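Local coordinates for structural protein ORF273 (Acidianus two-tailed virus, PDB 4ART) that is a thermo- and acid-stable structural protein of the virion, whose precise role in the particle is not established, at residues N85-F99 with T134-F147. Sequence-based numbering, arbitrary orientation.
Sequences NDIYAFVETDVTRDF and TPNLKYYIHAVVEF
From Ala89 to Thr96, strand 87-96 pairs in parallel with Tyr139 to Glu146, the strand axes 4.7 Å apart and inclined by 20°. Phe90, Glu92, Asp94 and Thr96 use both N and O toward strand 139-146: Phe90 N donates to Tyr139 O, while Phe90 O receives Ile141 N at 2.7 Å, and the pattern runs on until Phe147 N reaches Thr96 O. At the start Tyr88 O accepts two amides, those of Lys138 and Tyr139; Tyr88 and Ala89 form a classic beta bulge opposite Ile61 of strand 58-62. Earlier still, Asn136 ND2 meets a lone pair of Asn85 O in the carbonyl plane, and water 1 links Ile87 O to Asn136 N. The two are the third and fourth strands, and the only parallel neighbours, of a mixed seven-stranded sheet, joined by a largely helical connection; the sheet is part of a reported new fold. One face carries Ala89, Val91, Ile141, Ala143 and Val145, the last two packed under helix 23-44. There, in an offset edge-to-face pair (planes at 85°), Tyr139 CE2 approaches the face of Tyr88 near its phenol end, and water 2 joins their hydroxyls. On the other face Tyr140 CD1 lies 3.7 Å from Phe90 CD2 at the edge of the Phe90 ring; Tyr140 CG is anti to the backbone N (chi1 167°), which carries OH diagonally across to Glu92 OE1 at 2.7 Å, two residues beyond register partner Phe90, from above the carboxylate plane. His142 NE2 similarly donates to Asp94 OD2 at 2.7 Å, a bent His-carboxylate bond near the imidazole plane.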
ATOM      1  N   ASN A  85       1.345 -27.925  -1.106  1.00 45.17           N
ATOM      2  CA  ASN A  85       0.586 -28.591  -0.042  1.00 44.32           C
ATOM      3  C   ASN A  85       1.299 -28.547   1.301  1.00 43.68           C
ATOM      4  O   ASN A  85       0.648 -28.611   2.332  1.00 40.66           O
ATOM      5  CB  ASN A  85       0.232 -30.033  -0.427  1.00 43.98           C
ATOM      6  CG  ASN A  85      -0.577 -30.131  -1.697  1.00 71.56           C
ATOM      7  OD1 ASN A  85      -1.526 -29.372  -1.934  1.00 58.38           O
ATOM      8  ND2 ASN A  85      -0.204 -31.062  -2.563  1.00 73.51           N
ATOM      9  N   ASP A  86       2.621 -28.373   1.279  1.00 41.22           N
ATOM     10  CA  ASP A  86       3.465 -28.290   2.478  1.00 40.57           C
ATOM     11  C   ASP A  86       3.466 -26.921   3.165  1.00 39.89           C
ATOM     12  O   ASP A  86       3.970 -26.803   4.278  1.00 37.58           O
ATOM     13  CB  ASP A  86       4.901 -28.729   2.117  1.00 44.26           C
ATOM     14  CG  ASP A  86       5.036 -30.194   1.743  1.00 54.47           C
ATOM     15  OD1 ASP A  86       4.358 -31.041   2.380  1.00 60.98           O
ATOM     16  OD2 ASP A  86       5.839 -30.501   0.846  1.00 57.23           O
ATOM     17  N   ILE A  87       2.942 -25.877   2.492  1.00 35.74           N
ATOM     18  CA  ILE A  87       2.890 -24.516   3.036  1.00 31.12           C
ATOM     19  C   ILE A  87       1.905 -24.453   4.202  1.00 36.73           C
ATOM     20  O   ILE A  87       0.721 -24.766   4.033  1.00 38.84           O
ATOM     21  CB  ILE A  87       2.595 -23.460   1.937  1.00 31.77           C
ATOM     22  CG1 ILE A  87       3.692 -23.478   0.864  1.00 32.11           C
ATOM     23  CG2 ILE A  87       2.432 -22.041   2.563  1.00 29.09           C
ATOM     24  CD1 ILE A  87       3.324 -22.855  -0.437  1.00 32.08           C
ATOM     25  N   TYR A  88       2.399 -24.040   5.372  1.00 30.85           N
ATOM     26  CA  TYR A  88       1.633 -23.942   6.615  1.00 29.98           C
ATOM     27  C   TYR A  88       1.332 -22.473   6.997  1.00 33.26           C
ATOM     28  O   TYR A  88       0.260 -22.174   7.541  1.00 31.97           O
ATOM     29  CB  TYR A  88       2.434 -24.623   7.729  1.00 31.69           C
ATOM     30  CG  TYR A  88       1.751 -24.696   9.075  1.00 34.38           C
ATOM     31  CD1 TYR A  88       0.479 -25.246   9.202  1.00 37.39           C
ATOM     32  CD2 TYR A  88       2.407 -24.293  10.235  1.00 35.41           C
ATOM     33  CE1 TYR A  88      -0.126 -25.386  10.452  1.00 38.27           C
ATOM     34  CE2 TYR A  88       1.809 -24.431  11.495  1.00 37.33           C
ATOM     35  CZ  TYR A  88       0.543 -24.978  11.594  1.00 43.55           C
ATOM     36  OH  TYR A  88      -0.058 -25.115  12.816  1.00 50.33           O
ATOM     37  N   ALA A  89       2.286 -21.569   6.728  1.00 30.37           N
ATOM     38  CA  ALA A  89       2.167 -20.143   7.031  1.00 28.71           C
ATOM     39  C   ALA A  89       2.790 -19.309   5.938  1.00 32.40           C
ATOM     40  O   ALA A  89       3.811 -19.699   5.353  1.00 32.80           O
ATOM     41  CB  ALA A  89       2.822 -19.820   8.376  1.00 28.36           C
ATOM     42  N   PHE A  90       2.160 -18.162   5.649  1.00 28.97           N
ATOM     43  CA  PHE A  90       2.636 -17.177   4.673  1.00 28.20           C
ATOM     44  C   PHE A  90       3.131 -15.972   5.471  1.00 29.52           C
ATOM     45  O   PHE A  90       2.450 -15.527   6.378  1.00 27.82           O
ATOM     46  CB  PHE A  90       1.509 -16.783   3.709  1.00 29.99           C
ATOM     47  CG  PHE A  90       1.862 -15.694   2.728  1.00 31.50           C
ATOM     48  CD1 PHE A  90       2.734 -15.938   1.676  1.00 36.26           C
ATOM     49  CD2 PHE A  90       1.315 -14.426   2.850  1.00 30.76           C
ATOM     50  CE1 PHE A  90       3.054 -14.930   0.762  1.00 38.35           C
ATOM     51  CE2 PHE A  90       1.635 -13.420   1.944  1.00 36.05           C
ATOM     52  CZ  PHE A  90       2.484 -13.677   0.886  1.00 36.75           C
ATOM     53  N   VAL A  91       4.339 -15.492   5.174  1.00 26.34           N
ATOM     54  CA  VAL A  91       4.959 -14.385   5.896  1.00 24.75           C
ATOM     55  C   VAL A  91       5.121 -13.188   4.959  1.00 31.92           C
ATOM     56  O   VAL A  91       5.690 -13.320   3.890  1.00 28.88           O
ATOM     57  CB  VAL A  91       6.329 -14.777   6.522  1.00 27.73           C
ATOM     58  CG1 VAL A  91       6.875 -13.666   7.415  1.00 26.58           C
ATOM     59  CG2 VAL A  91       6.254 -16.087   7.279  1.00 26.84           C
ATOM     60  N   GLU A  92       4.629 -12.019   5.391  1.00 32.38           N
ATOM     61  CA  GLU A  92       4.796 -10.753   4.694  1.00 33.54           C
ATOM     62  C   GLU A  92       5.634  -9.852   5.614  1.00 36.66           C
ATOM     63  O   GLU A  92       5.222  -9.539   6.737  1.00 33.72           O
ATOM     64  CB  GLU A  92       3.436 -10.116   4.364  1.00 35.25           C
ATOM     65  CG  GLU A  92       3.523  -8.716   3.783  1.00 51.09           C
ATOM     66  CD  GLU A  92       2.255  -8.164   3.153  1.00 78.75           C
ATOM     67  OE1 GLU A  92       1.182  -8.798   3.281  1.00 69.10           O
ATOM     68  OE2 GLU A  92       2.339  -7.079   2.531  1.00 77.71           O
ATOM     69  N   THR A  93       6.805  -9.441   5.135  1.00 34.67           N
ATOM     70  CA  THR A  93       7.699  -8.568   5.882  1.00 35.00           C
ATOM     71  C   THR A  93       7.660  -7.143   5.329  1.00 41.82           C
ATOM     72  O   THR A  93       7.870  -6.930   4.137  1.00 39.97           O
ATOM     73  CB  THR A  93       9.105  -9.149   5.914  1.00 44.83           C
ATOM     74  OG1 THR A  93       9.009 -10.506   6.337  1.00 49.59           O
ATOM     75  CG2 THR A  93      10.037  -8.379   6.837  1.00 45.68           C
ATOM     76  N   ASP A  94       7.346  -6.181   6.209  1.00 39.95           N
ATOM     77  CA  ASP A  94       7.348  -4.752   5.878  1.00 41.42           C
ATOM     78  C   ASP A  94       8.540  -4.186   6.638  1.00 43.85           C
ATOM     79  O   ASP A  94       8.836  -4.626   7.769  1.00 41.61           O
ATOM     80  CB  ASP A  94       6.069  -4.047   6.381  1.00 44.11           C
ATOM     81  CG  ASP A  94       4.869  -4.048   5.456  1.00 61.98           C
ATOM     82  OD1 ASP A  94       5.065  -4.177   4.227  1.00 64.78           O
ATOM     83  OD2 ASP A  94       3.736  -3.832   5.956  1.00 71.29           O
ATOM     84  N   VAL A  95       9.203  -3.210   6.041  1.00 38.16           N
ATOM     85  CA  VAL A  95      10.350  -2.541   6.634  1.00 39.35           C
ATOM     86  C   VAL A  95       9.999  -1.063   6.772  1.00 47.32           C
ATOM     87  O   VAL A  95       9.482  -0.453   5.840  1.00 48.67           O
ATOM     88  CB  VAL A  95      11.646  -2.831   5.839  1.00 45.63           C
ATOM     89  CG1 VAL A  95      12.708  -1.764   6.062  1.00 47.97           C
ATOM     90  CG2 VAL A  95      12.187  -4.221   6.181  1.00 44.47           C
ATOM     91  N   THR A  96      10.228  -0.502   7.958  1.00 45.42           N
ATOM     92  CA  THR A  96       9.876   0.883   8.229  1.00 46.52           C
ATOM     93  C   THR A  96      11.021   1.654   8.888  1.00 51.47           C
ATOM     94  O   THR A  96      11.921   1.057   9.475  1.00 48.37           O
ATOM     95  CB  THR A  96       8.544   0.922   8.996  1.00 59.41           C
ATOM     96  OG1 THR A  96       8.063   2.262   9.039  1.00 74.52           O
ATOM     97  CG2 THR A  96       8.671   0.346  10.394  1.00 54.31           C
ATOM     98  N   ARG A  97      10.972   2.992   8.779  1.00 52.71           N
ATOM     99  CA  ARG A  97      11.959   3.900   9.352  1.00 55.30           C
ATOM    100  C   ARG A  97      11.275   5.004  10.184  1.00 59.14           C
ATOM    101  O   ARG A  97      11.951   5.842  10.786  1.00 61.37           O
ATOM    102  CB  ARG A  97      12.908   4.450   8.259  1.00 61.70           C
ATOM    103  CG  ARG A  97      13.955   3.406   7.816  1.00 79.79           C
ATOM    104  CD  ARG A  97      14.870   3.843   6.679  1.00 97.70           C
ATOM    105  NE  ARG A  97      15.603   2.713   6.080  1.00102.67           N
ATOM    106  CZ  ARG A  97      16.780   2.251   6.497  1.00107.69           C
ATOM    107  NH1 ARG A  97      17.393   2.811   7.533  1.00 88.56           N
ATOM    108  NH2 ARG A  97      17.358   1.233   5.873  1.00 87.91           N
ATOM    109  N   ASP A  98       9.931   4.970  10.245  1.00 52.81           N
ATOM    110  CA  ASP A  98       9.104   5.901  11.019  1.00 52.76           C
ATOM    111  C   ASP A  98       8.423   5.109  12.122  1.00 51.04           C
ATOM    112  O   ASP A  98       7.764   4.104  11.839  1.00 46.54           O
ATOM    113  CB  ASP A  98       8.059   6.617  10.118  1.00 55.88           C
ATOM    114  CG  ASP A  98       7.118   7.549  10.882  1.00 74.82           C
ATOM    115  OD1 ASP A  98       7.606   8.310  11.750  1.00 77.90           O
ATOM    116  OD2 ASP A  98       5.889   7.528  10.599  1.00 84.37           O
ATOM    117  N   PHE A  99       8.591   5.556  13.374  1.00 49.66           N
ATOM    118  CA  PHE A  99       8.045   4.876  14.549  1.00 47.77           C
ATOM    119  C   PHE A  99       6.532   4.799  14.608  1.00 51.88           C
ATOM    120  O   PHE A  99       5.987   3.786  15.034  1.00 51.16           O
ATOM    121  CB  PHE A  99       8.602   5.445  15.856  1.00 50.20           C
ATOM    122  CG  PHE A  99       8.467   4.450  16.990  1.00 49.98           C
ATOM    123  CD1 PHE A  99       9.281   3.324  17.050  1.00 50.60           C
ATOM    124  CD2 PHE A  99       7.515   4.629  17.985  1.00 53.31           C
ATOM    125  CE1 PHE A  99       9.148   2.396  18.083  1.00 52.09           C
ATOM    126  CE2 PHE A  99       7.402   3.714  19.037  1.00 53.59           C
ATOM    127  CZ  PHE A  99       8.208   2.595  19.068  1.00 50.65           C
ATOM    128  N   THR A 134      -2.915 -23.427  -2.358  1.00 50.28           N
ATOM    129  CA  THR A 134      -2.178 -23.617  -1.080  1.00 49.76           C
ATOM    130  C   THR A 134      -3.273 -24.050  -0.078  1.00 53.24           C
ATOM    131  O   THR A 134      -3.792 -23.227   0.698  1.00 51.05           O
ATOM    132  CB  THR A 134      -1.419 -22.324  -0.697  1.00 56.51           C
ATOM    133  OG1 THR A 134      -0.738 -21.819  -1.854  1.00 55.71           O
ATOM    134  CG2 THR A 134      -0.452 -22.496   0.411  1.00 56.97           C
ATOM    135  N   PRO A 135      -3.719 -25.328  -0.171  1.00 51.17           N
ATOM    136  CA  PRO A 135      -4.860 -25.754   0.644  1.00 50.63           C
ATOM    137  C   PRO A 135      -4.643 -25.942   2.133  1.00 51.39           C
ATOM    138  O   PRO A 135      -5.642 -25.980   2.843  1.00 51.66           O
ATOM    139  CB  PRO A 135      -5.296 -27.067  -0.031  1.00 53.98           C
ATOM    140  CG  PRO A 135      -4.049 -27.621  -0.558  1.00 59.42           C
ATOM    141  CD  PRO A 135      -3.271 -26.428  -1.056  1.00 53.94           C
ATOM    142  N   ASN A 136      -3.399 -26.118   2.608  1.00 46.21           N
ATOM    143  CA  ASN A 136      -3.139 -26.429   4.039  1.00 43.85           C
ATOM    144  C   ASN A 136      -2.558 -25.269   4.892  1.00 44.55           C
ATOM    145  O   ASN A 136      -2.004 -25.463   5.995  1.00 42.89           O
ATOM    146  CB  ASN A 136      -2.332 -27.718   4.138  1.00 48.20           C
ATOM    147  CG  ASN A 136      -2.818 -28.775   3.154  1.00 69.80           C
ATOM    148  OD1 ASN A 136      -4.024 -29.041   3.010  1.00 61.74           O
ATOM    149  ND2 ASN A 136      -1.906 -29.356   2.403  1.00 62.01           N
ATOM    150  N   LEU A 137      -2.707 -24.057   4.359  1.00 40.15           N
ATOM    151  CA  LEU A 137      -2.257 -22.824   4.974  1.00 38.10           C
ATOM    152  C   LEU A 137      -3.138 -22.519   6.185  1.00 38.33           C
ATOM    153  O   LEU A 137      -4.360 -22.440   6.062  1.00 38.49           O
ATOM    154  CB  LEU A 137      -2.396 -21.740   3.916  1.00 37.94           C
ATOM    155  CG  LEU A 137      -1.706 -20.432   4.130  1.00 42.91           C
ATOM    156  CD1 LEU A 137      -0.253 -20.583   4.363  1.00 43.39           C
ATOM    157  CD2 LEU A 137      -1.826 -19.643   2.929  1.00 44.57           C
ATOM    158  N   LYS A 138      -2.526 -22.380   7.360  1.00 32.36           N
ATOM    159  CA  LYS A 138      -3.288 -22.086   8.579  1.00 31.48           C
ATOM    160  C   LYS A 138      -3.080 -20.632   9.021  1.00 34.19           C
ATOM    161  O   LYS A 138      -4.020 -19.992   9.497  1.00 32.44           O
ATOM    162  CB  LYS A 138      -2.896 -23.052   9.701  1.00 34.74           C
ATOM    163  CG  LYS A 138      -3.808 -22.992  10.936  1.00 41.67           C
ATOM    164  CD  LYS A 138      -3.414 -24.029  11.960  1.00 53.95           C
ATOM    165  CE  LYS A 138      -4.173 -23.926  13.257  1.00 60.47           C
ATOM    166  NZ  LYS A 138      -5.504 -24.583  13.165  1.00 70.67           N
ATOM    167  N   TYR A 139      -1.853 -20.106   8.857  1.00 29.01           N
ATOM    168  CA  TYR A 139      -1.515 -18.779   9.351  1.00 25.76           C
ATOM    169  C   TYR A 139      -1.022 -17.780   8.358  1.00 29.13           C
ATOM    170  O   TYR A 139      -0.329 -18.111   7.395  1.00 26.70           O
ATOM    171  CB  TYR A 139      -0.471 -18.887  10.477  1.00 27.07           C
ATOM    172  CG  TYR A 139      -0.949 -19.632  11.710  1.00 28.25           C
ATOM    173  CD1 TYR A 139      -1.713 -18.996  12.677  1.00 29.66           C
ATOM    174  CD2 TYR A 139      -0.568 -20.953  11.942  1.00 29.62           C
ATOM    175  CE1 TYR A 139      -2.117 -19.664  13.836  1.00 31.17           C
ATOM    176  CE2 TYR A 139      -0.973 -21.638  13.092  1.00 30.36           C
ATOM    177  CZ  TYR A 139      -1.754 -20.989  14.036  1.00 37.44           C
ATOM    178  OH  TYR A 139      -2.180 -21.637  15.179  1.00 40.76           O
ATOM    179  N   TYR A 140      -1.384 -16.525   8.623  1.00 27.43           N
ATOM    180  CA  TYR A 140      -0.875 -15.383   7.902  1.00 28.76           C
ATOM    181  C   TYR A 140      -0.016 -14.617   8.910  1.00 31.14           C
ATOM    182  O   TYR A 140      -0.481 -14.291  10.001  1.00 30.86           O
ATOM    183  CB  TYR A 140      -1.986 -14.487   7.303  1.00 32.21           C
ATOM    184  CG  TYR A 140      -1.418 -13.156   6.832  1.00 38.00           C
ATOM    185  CD1 TYR A 140      -0.785 -13.042   5.608  1.00 41.18           C
ATOM    186  CD2 TYR A 140      -1.416 -12.039   7.669  1.00 40.49           C
ATOM    187  CE1 TYR A 140      -0.193 -11.838   5.207  1.00 43.79           C
ATOM    188  CE2 TYR A 140      -0.808 -10.846   7.294  1.00 41.99           C
ATOM    189  CZ  TYR A 140      -0.212 -10.740   6.057  1.00 52.30           C
ATOM    190  OH  TYR A 140       0.320  -9.517   5.716  1.00 57.75           O
ATOM    191  N   ILE A 141       1.247 -14.358   8.548  1.00 27.17           N
ATOM    192  CA  ILE A 141       2.175 -13.672   9.463  1.00 26.84           C
ATOM    193  C   ILE A 141       2.649 -12.353   8.865  1.00 30.55           C
ATOM    194  O   ILE A 141       3.128 -12.309   7.738  1.00 31.29           O
ATOM    195  CB  ILE A 141       3.372 -14.590   9.877  1.00 28.61           C
ATOM    196  CG1 ILE A 141       2.875 -15.929  10.451  1.00 28.44           C
ATOM    197  CG2 ILE A 141       4.318 -13.876  10.832  1.00 27.70           C
ATOM    198  CD1 ILE A 141       3.998 -16.952  10.829  1.00 26.99           C
ATOM    199  N   HIS A 142       2.512 -11.288   9.638  1.00 27.90           N
ATOM    200  CA  HIS A 142       2.985  -9.975   9.253  1.00 27.07           C
ATOM    201  C   HIS A 142       4.109  -9.602  10.180  1.00 28.66           C
ATOM    202  O   HIS A 142       3.884  -9.489  11.387  1.00 27.33           O
ATOM    203  CB  HIS A 142       1.856  -8.933   9.297  1.00 28.09           C
ATOM    204  CG  HIS A 142       2.260  -7.587   8.724  1.00 32.46           C
ATOM    205  ND1 HIS A 142       1.584  -6.446   9.063  1.00 35.16           N
ATOM    206  CD2 HIS A 142       3.219  -7.254   7.809  1.00 34.69           C
ATOM    207  CE1 HIS A 142       2.161  -5.452   8.393  1.00 34.55           C
ATOM    208  NE2 HIS A 142       3.150  -5.879   7.629  1.00 35.04           N
ATOM    209  N   ALA A 143       5.337  -9.518   9.631  1.00 25.98           N
ATOM    210  CA  ALA A 143       6.545  -9.143  10.368  1.00 27.76           C
ATOM    211  C   ALA A 143       6.898  -7.721  10.002  1.00 34.04           C
ATOM    212  O   ALA A 143       6.886  -7.382   8.829  1.00 35.30           O
ATOM    213  CB  ALA A 143       7.696 -10.079  10.038  1.00 28.99           C
ATOM    214  N   VAL A 144       7.133  -6.869  10.998  1.00 31.56           N
ATOM    215  CA  VAL A 144       7.481  -5.463  10.748  1.00 32.16           C
ATOM    216  C   VAL A 144       8.809  -5.151  11.392  1.00 36.04           C
ATOM    217  O   VAL A 144       8.984  -5.374  12.591  1.00 36.26           O
ATOM    218  CB  VAL A 144       6.370  -4.446  11.169  1.00 35.51           C
ATOM    219  CG1 VAL A 144       6.650  -3.048  10.608  1.00 34.98           C
ATOM    220  CG2 VAL A 144       4.982  -4.927  10.742  1.00 34.56           C
ATOM    221  N   VAL A 145       9.760  -4.692  10.590  1.00 34.02           N
ATOM    222  CA  VAL A 145      11.082  -4.318  11.082  1.00 35.50           C
ATOM    223  C   VAL A 145      11.229  -2.796  11.041  1.00 40.80           C
ATOM    224  O   VAL A 145      10.991  -2.175   9.993  1.00 40.32           O
ATOM    225  CB  VAL A 145      12.229  -5.036  10.336  1.00 39.88           C
ATOM    226  CG1 VAL A 145      13.556  -4.830  11.053  1.00 40.61           C
ATOM    227  CG2 VAL A 145      11.937  -6.525  10.180  1.00 39.18           C
ATOM    228  N   GLU A 146      11.591  -2.210  12.190  1.00 38.03           N
ATOM    229  CA  GLU A 146      11.840  -0.780  12.359  1.00 39.34           C
ATOM    230  C   GLU A 146      13.359  -0.515  12.314  1.00 47.09           C
ATOM    231  O   GLU A 146      14.099  -1.098  13.110  1.00 47.18           O
ATOM    232  CB  GLU A 146      11.218  -0.268  13.679  1.00 40.26           C
ATOM    233  CG  GLU A 146      11.728   1.073  14.181  1.00 48.90           C
ATOM    234  CD  GLU A 146      11.357   2.309  13.384  1.00 63.14           C
ATOM    235  OE1 GLU A 146      10.453   2.241  12.519  1.00 38.66           O
ATOM    236  OE2 GLU A 146      11.979   3.364  13.644  1.00 64.94           O
ATOM    237  N   PHE A 147      13.812   0.367  11.384  1.00 44.47           N
ATOM    238  CA  PHE A 147      15.229   0.748  11.239  1.00 60.41           C
ATOM    239  C   PHE A 147      15.603   2.063  11.917  1.00 74.28           C
ATOM    240  O   PHE A 147      14.802   2.989  11.940  1.00 52.67           O
ATOM    241  CB  PHE A 147      15.643   0.758   9.769  1.00 62.23           C
ATOM    242  CG  PHE A 147      15.991  -0.618   9.265  1.00 62.83           C
ATOM    243  CD1 PHE A 147      14.996  -1.501   8.865  1.00 63.40           C
ATOM    244  CD2 PHE A 147      17.307  -1.055   9.244  1.00 66.47           C
ATOM    245  CE1 PHE A 147      15.315  -2.790   8.436  1.00 66.12           C
ATOM    246  CE2 PHE A 147      17.627  -2.341   8.809  1.00 67.27           C
ATOM    247  CZ  PHE A 147      16.630  -3.203   8.409  1.00 65.40           C
TER
HETATM  248  O   HOH W   1      -0.776 -25.479   1.723  1.00 40.64           O
HETATM  249  O   HOH W   2      -1.735 -24.176  15.450  1.00 42.24           O